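Local coordinates for putative Lipoprotein (Shewanella oneidensis, PDB 3U24) that is of unknown function but binds zinc and calcium ions and is probably related to zinc-dependent metallopeptidases, at residues 272-277 with 467-472; 445-450 with 463-468; 475-480 with 493-498; 471-476 with 523-528. All blocks are in the same frame, centred on the assembly; numbering follows the deposited sequence.

Contact 1. Residues 272-277 with 467-472; sequences DRVQGE and KWNLRV. With ZN (zinc ion), chain L.
Val274 meets Leu470 and Asn469 with its two methyl branches, one apiece, where two helix segments run almost antiparallel at 164°, their axes 10.1 Å apart. The valine and leucine side chains run alongside each other, pointing opposite ways: CG1 of Val274 lies 3.8 Å from the branch carbon CG of Leu470 and nearly as close to its methyl CD2. The valine rotamer puts CG1 anti to the backbone N (chi1 165°), and this same turn sends CG2 toward the amide of Asn469. There CG2 stops 3.8 Å from Asn469 OD1, a van der Waals approach. Val274 CG2 may also lie near the rim of the Arg273 guanidinium, but that arginine is modelled in two conformers and its place is doubtful. Gln275 adds a looser apolar touch, its CG 4.3 Å from Leu470 CD1, while its amide NE2 turns to Glu499. No hydrogen bond crosses between the two segments, which meet through van der Waals contact, mostly between aliphatic branches. Asp272 points away from the interface and binds a zinc ion through both carboxylate oxygens, OD2 at 2.3 Å and OD1 at 2.6 Å, with water completing the observed shell. The contact therefore seats helix 260-289 against the middle of helix 459-485. Tyr466 and Ile473, one turn before and after the Asn469-Leu470 pair, also touch Val274; Asn469 continues onto Tyr528 of helix 523-542, and Leu470 onto Phe501 in the loop beyond helix 489-499.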
# COMPACT_ATOMS: atom_id res chain seq x y z
N ASP A 272 -15.06 -14.41 14.39
CA ASP A 272 -15.79 -15.53 14.97
C ASP A 272 -16.41 -16.48 13.95
O ASP A 272 -16.29 -17.69 14.10
CB ASP A 272 -16.85 -15.05 15.99
CG ASP A 272 -16.23 -14.33 17.21
OD1 ASP A 272 -15.06 -14.61 17.54
OD2 ASP A 272 -16.92 -13.51 17.86
N ARG A 273 -17.07 -15.93 12.93
CA ARG A 273 -17.70 -16.75 11.89
C ARG A 273 -16.64 -17.63 11.19
O ARG A 273 -16.82 -18.84 11.05
CB ARG A 273 -18.45 -15.86 10.85
CG ARG A 273 -18.90 -16.59 9.56
CD ARG A 273 -19.44 -15.72 8.39
NE ARG A 273 -18.42 -14.87 7.73
CZ ARG A 273 -17.52 -15.28 6.84
NH1 ARG A 273 -16.65 -14.39 6.37
NH2 ARG A 273 -17.48 -16.56 6.44
N VAL A 274 -15.52 -17.01 10.81
CA VAL A 274 -14.45 -17.70 10.08
C VAL A 274 -13.84 -18.83 10.93
O VAL A 274 -13.80 -19.96 10.48
CB VAL A 274 -13.36 -16.71 9.54
CG1 VAL A 274 -12.11 -17.48 9.12
CG2 VAL A 274 -13.90 -15.85 8.38
N GLN A 275 -13.46 -18.52 12.17
CA GLN A 275 -12.94 -19.53 13.11
C GLN A 275 -13.90 -20.71 13.34
O GLN A 275 -13.47 -21.85 13.38
CB GLN A 275 -12.55 -18.90 14.46
CG GLN A 275 -11.32 -17.98 14.40
CD GLN A 275 -11.03 -17.25 15.71
OE1 GLN A 275 -11.90 -17.12 16.55
NE2 GLN A 275 -9.83 -16.77 15.87
N GLY A 276 -15.19 -20.42 13.43
CA GLY A 276 -16.22 -21.46 13.57
C GLY A 276 -16.25 -22.37 12.36
O GLY A 276 -16.32 -23.59 12.52
N GLU A 277 -16.18 -21.80 11.14
CA GLU A 277 -16.11 -22.64 9.94
C GLU A 277 -14.83 -23.48 9.89
O GLU A 277 -14.88 -24.66 9.54
CB GLU A 277 -16.24 -21.81 8.68
CG GLU A 277 -17.62 -21.17 8.57
CD GLU A 277 -18.74 -22.19 8.64
OE1 GLU A 277 -18.78 -23.06 7.74
OE2 GLU A 277 -19.54 -22.15 9.61
N LYS A 467 -7.57 -19.21 6.77
CA LYS A 467 -6.43 -18.70 7.54
C LYS A 467 -5.95 -17.40 6.91
O LYS A 467 -5.64 -16.41 7.61
CB LYS A 467 -5.26 -19.70 7.65
CG LYS A 467 -3.96 -19.08 8.16
CD LYS A 467 -2.76 -20.01 8.00
CE LYS A 467 -1.44 -19.38 8.49
NZ LYS A 467 -0.70 -18.66 7.38
N TRP A 468 -5.90 -17.42 5.58
CA TRP A 468 -5.55 -16.25 4.79
C TRP A 468 -6.51 -15.10 5.01
O TRP A 468 -6.10 -13.98 5.23
CB TRP A 468 -5.54 -16.69 3.34
CG TRP A 468 -4.90 -15.80 2.32
CD1 TRP A 468 -5.55 -15.03 1.35
CD2 TRP A 468 -3.47 -15.65 2.04
NE1 TRP A 468 -4.62 -14.41 0.54
CE2 TRP A 468 -3.37 -14.73 0.90
CE3 TRP A 468 -2.30 -16.14 2.62
CZ2 TRP A 468 -2.16 -14.34 0.37
CZ3 TRP A 468 -1.08 -15.73 2.08
CH2 TRP A 468 -1.02 -14.86 0.98
N ASN A 469 -7.80 -15.36 5.00
CA ASN A 469 -8.78 -14.32 5.29
C ASN A 469 -8.60 -13.74 6.68
O ASN A 469 -8.77 -12.52 6.88
CB ASN A 469 -10.20 -14.90 5.16
CG ASN A 469 -11.27 -13.85 4.88
OD1 ASN A 469 -12.34 -13.93 5.45
ND2 ASN A 469 -11.01 -12.90 3.98
N LEU A 470 -8.26 -14.58 7.67
CA LEU A 470 -8.02 -14.07 9.02
C LEU A 470 -6.91 -12.99 9.09
O LEU A 470 -6.99 -12.07 9.90
CB LEU A 470 -7.71 -15.20 10.01
CG LEU A 470 -8.93 -16.01 10.47
CD1 LEU A 470 -8.47 -17.22 11.27
CD2 LEU A 470 -9.88 -15.14 11.30
N ARG A 471 -5.91 -13.08 8.23
CA ARG A 471 -4.86 -12.04 8.15
C ARG A 471 -5.50 -10.65 7.96
O ARG A 471 -5.14 -9.65 8.61
CB ARG A 471 -3.97 -12.35 6.94
CG ARG A 471 -2.48 -12.04 7.04
CD ARG A 471 -1.71 -12.79 5.91
NE ARG A 471 -1.57 -12.00 4.66
CZ ARG A 471 -2.46 -11.90 3.65
NH1 ARG A 471 -2.16 -11.12 2.60
NH2 ARG A 471 -3.64 -12.55 3.64
N VAL A 472 -6.44 -10.60 7.02
CA VAL A 472 -7.06 -9.36 6.62
C VAL A 472 -7.98 -8.82 7.72
O VAL A 472 -7.92 -7.65 8.09
CB VAL A 472 -7.77 -9.59 5.27
CG1 VAL A 472 -8.71 -8.48 4.97
CG2 VAL A 472 -6.69 -9.74 4.19
ZN ZN L . -15.34 -12.88 19.45
O HOH W 1 -15.51 -10.89 20.54
O HOH W 2 -14.19 -14.29 19.80
O HOH W 3 -14.30 -12.00 18.40

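Contact 2. Residues 445-450 with 463-468; sequences TERMML and LMYYKW
Tyr465 reaches across from helix 459-485 to touch Glu446, Arg447 and Leu450 on helix 435-451, and its atoms meet these partners in turn from CB outward. CB rests 3.4 Å from Leu450 CD1, and the same methyl bears on CG at the root of the ring. CG is anti to the backbone N (chi1 163°), and this carries the ring across toward helix 435-451. Halfway out, CE1 lies 3.9 Å from Glu446 CB, while CE2 on the other flank stands over one face of the Arg447 guanidinium, 3.6 Å from NH2. The two planes are perpendicular, the tyrosine presenting its edge to the flat cation. At the tip, OH accepts a bent hydrogen bond from Arg447 NE (3.0 Å, 136°), lying tilted 30° out of the guanidinium plane; the bends at chi2 and chi3 of the arginine bring NE round to it. The hydroxyl also meets water 4. A phenylalanine here, lacking the hydroxyl, would probably leave Arg447 NE without this acceptor and water 4 without its phenolic partner. The water is weakly linked to Glu446 OE1. Glu446 OE2 takes a weak hydrogen bond from Trp468 NE1 (3.4 Å) and a further one from His408 ND1, so it is a second-shell carboxylate, probably orienting a histidine of the zinc site formed with His414 and Glu439. Helices 435-451 and 459-485 thus pack as consecutive antiparallel neighbours; helix 401-409 covers Trp468 through Ile401 and Ile404, and helix 260-289 lies against Tyr466.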
# COMPACT_ATOMS: atom_id res chain seq x y z
N THR A 445 -11.89 -11.22 -4.79
CA THR A 445 -11.82 -12.27 -5.81
C THR A 445 -11.48 -13.66 -5.26
O THR A 445 -11.94 -14.67 -5.79
CB THR A 445 -10.89 -11.94 -6.99
OG1 THR A 445 -9.55 -11.82 -6.52
CG2 THR A 445 -11.37 -10.70 -7.72
N GLU A 446 -10.72 -13.70 -4.18
CA GLU A 446 -10.40 -14.96 -3.55
C GLU A 446 -11.70 -15.67 -3.09
O GLU A 446 -11.94 -16.84 -3.39
CB GLU A 446 -9.46 -14.74 -2.36
CG GLU A 446 -8.26 -13.85 -2.65
CD GLU A 446 -7.57 -13.32 -1.40
OE1 GLU A 446 -8.05 -13.62 -0.28
OE2 GLU A 446 -6.56 -12.59 -1.52
N ARG A 447 -12.55 -14.93 -2.41
CA ARG A 447 -13.78 -15.49 -1.90
C ARG A 447 -14.73 -15.87 -3.04
O ARG A 447 -15.26 -16.99 -3.08
CB ARG A 447 -14.39 -14.49 -0.91
CG ARG A 447 -15.84 -14.69 -0.54
CD ARG A 447 -16.09 -15.84 0.38
NE ARG A 447 -15.48 -15.58 1.68
CZ ARG A 447 -15.84 -16.17 2.84
NH1 ARG A 447 -16.84 -17.07 2.89
NH2 ARG A 447 -15.17 -15.81 3.95
N MSE A 448 -14.92 -14.94 -3.96
CA MSE A 448 -15.81 -15.15 -5.11
C MSE A 448 -15.36 -16.38 -5.91
O MSE A 448 -16.19 -17.20 -6.24
CB MSE A 448 -15.82 -13.90 -5.99
CG MSE A 448 -16.72 -13.96 -7.19
SE MSE A 448 -15.74 -14.72 -8.69
CE MSE A 448 -14.47 -13.24 -9.02
N MSE A 449 -14.07 -16.51 -6.22
CA MSE A 449 -13.61 -17.72 -6.97
C MSE A 449 -13.94 -19.05 -6.28
O MSE A 449 -14.38 -19.98 -6.93
CB MSE A 449 -12.11 -17.69 -7.24
CG MSE A 449 -11.71 -16.59 -8.17
SE MSE A 449 -12.08 -17.06 -10.04
CE MSE A 449 -10.35 -18.01 -10.40
N LEU A 450 -13.72 -19.12 -4.97
CA LEU A 450 -14.04 -20.31 -4.23
C LEU A 450 -15.54 -20.53 -4.20
O LEU A 450 -16.02 -21.66 -4.40
CB LEU A 450 -13.50 -20.28 -2.80
CG LEU A 450 -11.99 -20.36 -2.54
CD1 LEU A 450 -11.73 -20.50 -1.04
CD2 LEU A 450 -11.40 -21.52 -3.24
N LEU A 463 -10.11 -24.37 4.21
CA LEU A 463 -9.45 -24.17 5.48
C LEU A 463 -8.29 -23.19 5.33
O LEU A 463 -8.14 -22.28 6.15
CB LEU A 463 -8.96 -25.51 6.04
CG LEU A 463 -8.22 -25.50 7.37
CD1 LEU A 463 -9.09 -24.89 8.46
CD2 LEU A 463 -7.77 -26.92 7.73
N MSE A 464 -7.49 -23.38 4.27
CA MSE A 464 -6.34 -22.56 4.00
C MSE A 464 -6.76 -21.15 3.61
O MSE A 464 -6.16 -20.19 4.07
CB MSE A 464 -5.45 -23.17 2.91
CG MSE A 464 -4.71 -24.44 3.31
SE MSE A 464 -3.52 -24.28 4.94
CE MSE A 464 -2.78 -22.58 4.66
N TYR A 465 -7.79 -21.03 2.78
CA TYR A 465 -8.37 -19.73 2.48
C TYR A 465 -8.79 -18.98 3.76
O TYR A 465 -8.53 -17.78 3.92
CB TYR A 465 -9.60 -19.84 1.56
CG TYR A 465 -10.42 -18.56 1.60
CD1 TYR A 465 -9.95 -17.40 1.00
CD2 TYR A 465 -11.59 -18.49 2.28
CE1 TYR A 465 -10.67 -16.22 1.03
CE2 TYR A 465 -12.31 -17.32 2.36
CZ TYR A 465 -11.85 -16.18 1.72
OH TYR A 465 -12.55 -14.99 1.80
N TYR A 466 -9.46 -19.67 4.66
CA TYR A 466 -9.88 -19.03 5.88
C TYR A 466 -8.70 -18.50 6.72
O TYR A 466 -8.81 -17.40 7.28
CB TYR A 466 -10.73 -19.96 6.70
CG TYR A 466 -12.15 -20.15 6.20
CD1 TYR A 466 -12.93 -19.08 5.84
CD2 TYR A 466 -12.73 -21.42 6.17
CE1 TYR A 466 -14.25 -19.24 5.45
CE2 TYR A 466 -14.03 -21.61 5.73
CZ TYR A 466 -14.79 -20.52 5.40
OH TYR A 466 -16.07 -20.70 4.97
N LYS A 467 -7.57 -19.21 6.77
CA LYS A 467 -6.43 -18.70 7.54
C LYS A 467 -5.95 -17.40 6.91
O LYS A 467 -5.64 -16.41 7.61
CB LYS A 467 -5.26 -19.70 7.65
CG LYS A 467 -3.96 -19.08 8.16
CD LYS A 467 -2.76 -20.01 8.00
CE LYS A 467 -1.44 -19.38 8.49
NZ LYS A 467 -0.70 -18.66 7.38
N TRP A 468 -5.90 -17.42 5.58
CA TRP A 468 -5.55 -16.25 4.79
C TRP A 468 -6.51 -15.10 5.01
O TRP A 468 -6.10 -13.98 5.23
CB TRP A 468 -5.54 -16.69 3.34
CG TRP A 468 -4.90 -15.80 2.32
CD1 TRP A 468 -5.55 -15.03 1.35
CD2 TRP A 468 -3.47 -15.65 2.04
NE1 TRP A 468 -4.62 -14.41 0.54
CE2 TRP A 468 -3.37 -14.73 0.90
CE3 TRP A 468 -2.30 -16.14 2.62
CZ2 TRP A 468 -2.16 -14.34 0.37
CZ3 TRP A 468 -1.08 -15.73 2.08
CH2 TRP A 468 -1.02 -14.86 0.98
O HOH W 4 -11.21 -13.20 0.78

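Contact 3. Residues 475-480 with 493-498; sequences NTILDY and IALMMD. With CA (calcium ion), chain T.
A helical hairpin is closed here by Leu495 and Met496 of helix 489-499 packing on Ile477 and Leu478 near the end of helix 459-485, the two segments antiparallel at 176°. Leu495 makes the largest share of the contact. Its CG is anti to the backbone N (chi1 -179°), which carries the forked end across: CD2 reaches Leu478 CB at 3.8 Å, close to that residue's backbone N as well, and CD1 and CD2 both lie 3.9 Å from Ile477 CG2. Beside it the selenomethionine Met496 bends at chi2 and chi3, laying SE 4.3 Å from Leu478 CB and its terminal CE 3.9 Å from Asn475 OD1. That oxygen is taken by Lys510 NZ of helix 504-516, so the methyl merely brushes an amide already engaged. Asp498 lies outside the interface: its OD1 binds a calcium ion at 2.3 Å, with three waters as the other ligands observed. The chemistry is thus divided: aliphatic groups and the end of a (seleno)methionine join the helices with no hydrogen bond between the segments, while the carboxylate that holds calcium is kept apart from the apolar interface.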
# COMPACT_ATOMS: atom_id res chain seq x y z
N ASN A 475 -5.79 -7.83 10.72
CA ASN A 475 -5.08 -6.56 10.44
C ASN A 475 -5.90 -5.35 10.91
O ASN A 475 -5.32 -4.39 11.43
CB ASN A 475 -4.78 -6.36 8.95
CG ASN A 475 -3.53 -7.10 8.48
OD1 ASN A 475 -2.72 -7.61 9.25
ND2 ASN A 475 -3.35 -7.10 7.16
N THR A 476 -7.23 -5.41 10.69
CA THR A 476 -8.16 -4.36 11.06
C THR A 476 -8.32 -4.29 12.57
O THR A 476 -8.24 -3.22 13.16
CB THR A 476 -9.54 -4.54 10.36
OG1 THR A 476 -9.36 -4.28 8.99
CG2 THR A 476 -10.62 -3.61 10.89
N ILE A 477 -8.55 -5.43 13.19
CA ILE A 477 -8.64 -5.50 14.66
C ILE A 477 -7.39 -4.89 15.33
O ILE A 477 -7.47 -4.08 16.27
CB ILE A 477 -8.88 -6.94 15.11
CG1 ILE A 477 -10.22 -7.41 14.55
CG2 ILE A 477 -8.90 -7.09 16.64
CD1 ILE A 477 -10.55 -8.84 14.87
N LEU A 478 -6.24 -5.27 14.82
CA LEU A 478 -4.97 -4.87 15.38
C LEU A 478 -4.78 -3.37 15.23
O LEU A 478 -4.47 -2.65 16.22
CB LEU A 478 -3.84 -5.61 14.66
CG LEU A 478 -2.40 -5.18 14.98
CD1 LEU A 478 -1.93 -5.96 16.18
CD2 LEU A 478 -1.42 -5.45 13.85
N ASP A 479 -4.97 -2.87 14.01
CA ASP A 479 -4.66 -1.46 13.76
C ASP A 479 -5.56 -0.56 14.62
O ASP A 479 -5.09 0.39 15.27
CB ASP A 479 -4.76 -1.10 12.29
CG ASP A 479 -4.15 0.28 12.00
OD1 ASP A 479 -2.89 0.41 11.99
OD2 ASP A 479 -4.94 1.23 11.73
N TYR A 480 -6.84 -0.90 14.65
CA TYR A 480 -7.84 -0.16 15.39
C TYR A 480 -7.60 -0.26 16.88
O TYR A 480 -7.58 0.75 17.58
CB TYR A 480 -9.25 -0.66 15.03
CG TYR A 480 -10.38 0.12 15.65
CD1 TYR A 480 -10.86 1.29 15.07
CD2 TYR A 480 -10.95 -0.28 16.85
CE1 TYR A 480 -11.90 2.04 15.66
CE2 TYR A 480 -11.98 0.46 17.45
CZ TYR A 480 -12.47 1.60 16.85
OH TYR A 480 -13.50 2.33 17.45
N ILE A 493 0.46 -9.51 19.75
CA ILE A 493 1.14 -10.75 19.35
C ILE A 493 0.22 -11.99 19.50
O ILE A 493 0.22 -12.85 18.64
CB ILE A 493 2.45 -11.00 20.15
CG1 ILE A 493 3.49 -9.92 19.87
CG2 ILE A 493 3.06 -12.38 19.85
CD1 ILE A 493 3.85 -9.78 18.40
N ALA A 494 -0.55 -12.05 20.59
CA ALA A 494 -1.46 -13.17 20.87
C ALA A 494 -2.62 -13.14 19.85
O ALA A 494 -3.01 -14.18 19.37
CB ALA A 494 -1.97 -13.14 22.34
N LEU A 495 -3.11 -11.96 19.46
CA LEU A 495 -4.08 -11.87 18.35
C LEU A 495 -3.53 -12.52 17.06
O LEU A 495 -4.14 -13.40 16.45
CB LEU A 495 -4.42 -10.41 18.07
CG LEU A 495 -5.44 -10.05 16.96
CD1 LEU A 495 -6.88 -10.34 17.45
CD2 LEU A 495 -5.29 -8.57 16.54
N MSE A 496 -2.35 -12.07 16.64
CA MSE A 496 -1.85 -12.49 15.37
C MSE A 496 -1.50 -13.99 15.41
O MSE A 496 -1.71 -14.70 14.45
CB MSE A 496 -0.65 -11.64 14.91
CG MSE A 496 -0.90 -10.14 14.55
SE MSE A 496 -2.60 -9.62 13.64
CE MSE A 496 -2.27 -10.39 11.88
N MSE A 497 -1.02 -14.49 16.53
CA MSE A 497 -0.56 -15.89 16.58
C MSE A 497 -1.69 -16.84 16.96
O MSE A 497 -1.83 -17.89 16.36
CB MSE A 497 0.60 -16.04 17.55
CG MSE A 497 1.86 -15.29 17.14
SE MSE A 497 3.45 -15.79 18.28
CE MSE A 497 3.23 -17.72 18.28
N ASP A 498 -2.48 -16.48 17.96
CA ASP A 498 -3.50 -17.39 18.50
C ASP A 498 -4.84 -17.32 17.75
O ASP A 498 -5.55 -18.32 17.66
CB ASP A 498 -3.74 -17.12 19.98
CG ASP A 498 -2.47 -17.31 20.82
OD1 ASP A 498 -1.51 -17.99 20.39
OD2 ASP A 498 -2.44 -16.77 21.94
CA CA T . 0.38 -18.16 21.73
O HOH W 5 -0.94 -17.47 23.73
O HOH W 6 -0.72 -19.89 22.62
O HOH W 7 1.22 -15.75 22.24

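Contact 4. Residues 471-476 with 523-528; sequences RVICNT and SYYSGY
Val472 CG1 presses on the first turn of helix 523-542, 3.4 Å from Tyr525 N and 3.5 Å from Tyr525 CB, and touches Tyr524 CB as well. Two further groups frame Tyr525, whose CG is anti to the backbone N (chi1 -179°), a turn that lays the ring beside Ile473 and Thr476. Ile473 CG1 touches this ring at CE1 (3.9 Å), and Thr476 OG1 comes across at about a right angle to lie 3.4 Å from Tyr525 CB. The amide of Asn475, its OD1 held by Lys510, lies more loosely beside the Tyr524 ring, ND2 nearest CD1, with planes 56° apart. Into the remaining corner fits water 8, which donates to Val472 O (2.8 Å) and accepts from Thr476 OG1 (3.0 Å) and Tyr525 N (3.1 Å). Farther out, Tyr525 OH is bonded to Asp270 of helix 260-289, whereas Tyr524 OH is held by Gln520 and Arg513. An alanine at Tyr525 would remove the ring, and the loss is likely to open a gap beside Ile473 CG1 and leave Asp270 without its phenolic mate. Tyr524 also touches Glu439, a zinc ligand. The chemistry combines a close valine-to-backbone fit, with the segment axes 8.1 Å apart and crossing steeply at 111°, with one water: three polar groups, including an amide of the helix's first turn, are satisfied through it, although no direct hydrogen bond joins the two segments.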
# COMPACT_ATOMS: atom_id res chain seq x y z
N ARG A 471 -5.91 -13.08 8.23
CA ARG A 471 -4.86 -12.04 8.15
C ARG A 471 -5.50 -10.65 7.96
O ARG A 471 -5.14 -9.65 8.61
CB ARG A 471 -3.97 -12.35 6.94
CG ARG A 471 -2.48 -12.04 7.04
CD ARG A 471 -1.71 -12.79 5.91
NE ARG A 471 -1.57 -12.00 4.66
CZ ARG A 471 -2.46 -11.90 3.65
NH1 ARG A 471 -2.16 -11.12 2.60
NH2 ARG A 471 -3.64 -12.55 3.64
N VAL A 472 -6.44 -10.60 7.02
CA VAL A 472 -7.06 -9.36 6.62
C VAL A 472 -7.98 -8.82 7.72
O VAL A 472 -7.92 -7.65 8.09
CB VAL A 472 -7.77 -9.59 5.27
CG1 VAL A 472 -8.71 -8.48 4.97
CG2 VAL A 472 -6.69 -9.74 4.19
N ILE A 473 -8.77 -9.71 8.30
CA ILE A 473 -9.66 -9.39 9.41
C ILE A 473 -8.84 -8.91 10.63
O ILE A 473 -9.10 -7.81 11.18
CB ILE A 473 -10.55 -10.61 9.78
CG1 ILE A 473 -11.43 -11.05 8.57
CG2 ILE A 473 -11.43 -10.30 10.98
CD1 ILE A 473 -12.15 -12.38 8.76
N CYS A 474 -7.84 -9.71 11.02
CA CYS A 474 -7.04 -9.36 12.18
C CYS A 474 -6.14 -8.15 11.95
O CYS A 474 -5.80 -7.46 12.92
CB CYS A 474 -6.27 -10.57 12.71
SG CYS A 474 -7.37 -11.91 13.31
N ASN A 475 -5.79 -7.83 10.72
CA ASN A 475 -5.08 -6.56 10.44
C ASN A 475 -5.90 -5.35 10.91
O ASN A 475 -5.32 -4.39 11.43
CB ASN A 475 -4.78 -6.36 8.95
CG ASN A 475 -3.53 -7.10 8.48
OD1 ASN A 475 -2.72 -7.61 9.25
ND2 ASN A 475 -3.35 -7.10 7.16
N THR A 476 -7.23 -5.41 10.69
CA THR A 476 -8.16 -4.36 11.06
C THR A 476 -8.32 -4.29 12.57
O THR A 476 -8.24 -3.22 13.16
CB THR A 476 -9.54 -4.54 10.36
OG1 THR A 476 -9.36 -4.28 8.99
CG2 THR A 476 -10.62 -3.61 10.89
N SER A 523 -7.06 -1.30 5.14
CA SER A 523 -7.50 -1.04 3.78
C SER A 523 -8.01 -2.31 3.12
O SER A 523 -9.02 -2.29 2.38
CB SER A 523 -6.40 -0.33 2.95
OG SER A 523 -5.22 -1.09 2.81
N TYR A 524 -7.35 -3.42 3.43
CA TYR A 524 -7.65 -4.70 2.79
C TYR A 524 -9.06 -5.14 3.12
O TYR A 524 -9.86 -5.46 2.22
CB TYR A 524 -6.66 -5.77 3.19
CG TYR A 524 -5.24 -5.30 3.08
CD1 TYR A 524 -4.63 -4.62 4.15
CD2 TYR A 524 -4.50 -5.51 1.93
CE1 TYR A 524 -3.34 -4.16 4.07
CE2 TYR A 524 -3.19 -5.05 1.82
CZ TYR A 524 -2.63 -4.39 2.89
OH TYR A 524 -1.35 -3.92 2.84
N TYR A 525 -9.38 -5.16 4.41
CA TYR A 525 -10.67 -5.66 4.84
C TYR A 525 -11.79 -4.67 4.49
O TYR A 525 -12.89 -5.06 4.17
CB TYR A 525 -10.65 -5.90 6.34
CG TYR A 525 -11.92 -6.43 6.89
CD1 TYR A 525 -12.38 -7.69 6.54
CD2 TYR A 525 -12.66 -5.70 7.79
CE1 TYR A 525 -13.57 -8.18 7.04
CE2 TYR A 525 -13.82 -6.19 8.35
CZ TYR A 525 -14.26 -7.43 7.97
OH TYR A 525 -15.44 -7.86 8.49
N SER A 526 -11.50 -3.38 4.64
CA SER A 526 -12.49 -2.36 4.37
C SER A 526 -13.00 -2.44 2.93
O SER A 526 -14.20 -2.53 2.71
CB SER A 526 -11.91 -1.01 4.65
OG SER A 526 -12.85 -0.04 4.25
N GLY A 527 -12.12 -2.50 1.97
CA GLY A 527 -12.56 -2.63 0.58
C GLY A 527 -13.25 -3.94 0.28
O GLY A 527 -14.29 -3.97 -0.39
N TYR A 528 -12.69 -5.05 0.78
CA TYR A 528 -13.34 -6.34 0.68
C TYR A 528 -14.78 -6.34 1.21
O TYR A 528 -15.71 -6.82 0.54
CB TYR A 528 -12.50 -7.37 1.40
CG TYR A 528 -13.22 -8.66 1.74
CD1 TYR A 528 -13.70 -9.49 0.74
CD2 TYR A 528 -13.37 -9.05 3.06
CE1 TYR A 528 -14.33 -10.69 1.05
CE2 TYR A 528 -14.01 -10.23 3.38
CZ TYR A 528 -14.49 -11.05 2.38
OH TYR A 528 -15.12 -12.21 2.73
O HOH W 8 -7.47 -5.19 6.89

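Four contacts share helix 459-485. From the N terminus, contact 1 starts at 272-277, within helix 260-289; the chain then passes the small sheet and the zinc-binding helices and returns at 467-472, so contact 1 closes a loop of nearly 200 residues. Contact 2 is nested within it, closing the short turn between helices 435-451 and 459-485. Beyond, contact 4 begins where contact 1 ends and closes a loop of about 50 residues onto helix 523-542; the hairpin of contact 3 nests inside that. Successive turns of one long helix thus gather helices 260-289, 435-451, 489-499 and 523-542 round it, contacts 2 and 4 lying nearest the His408 zinc site, with Tyr528 touching both contact 1 and contact 2.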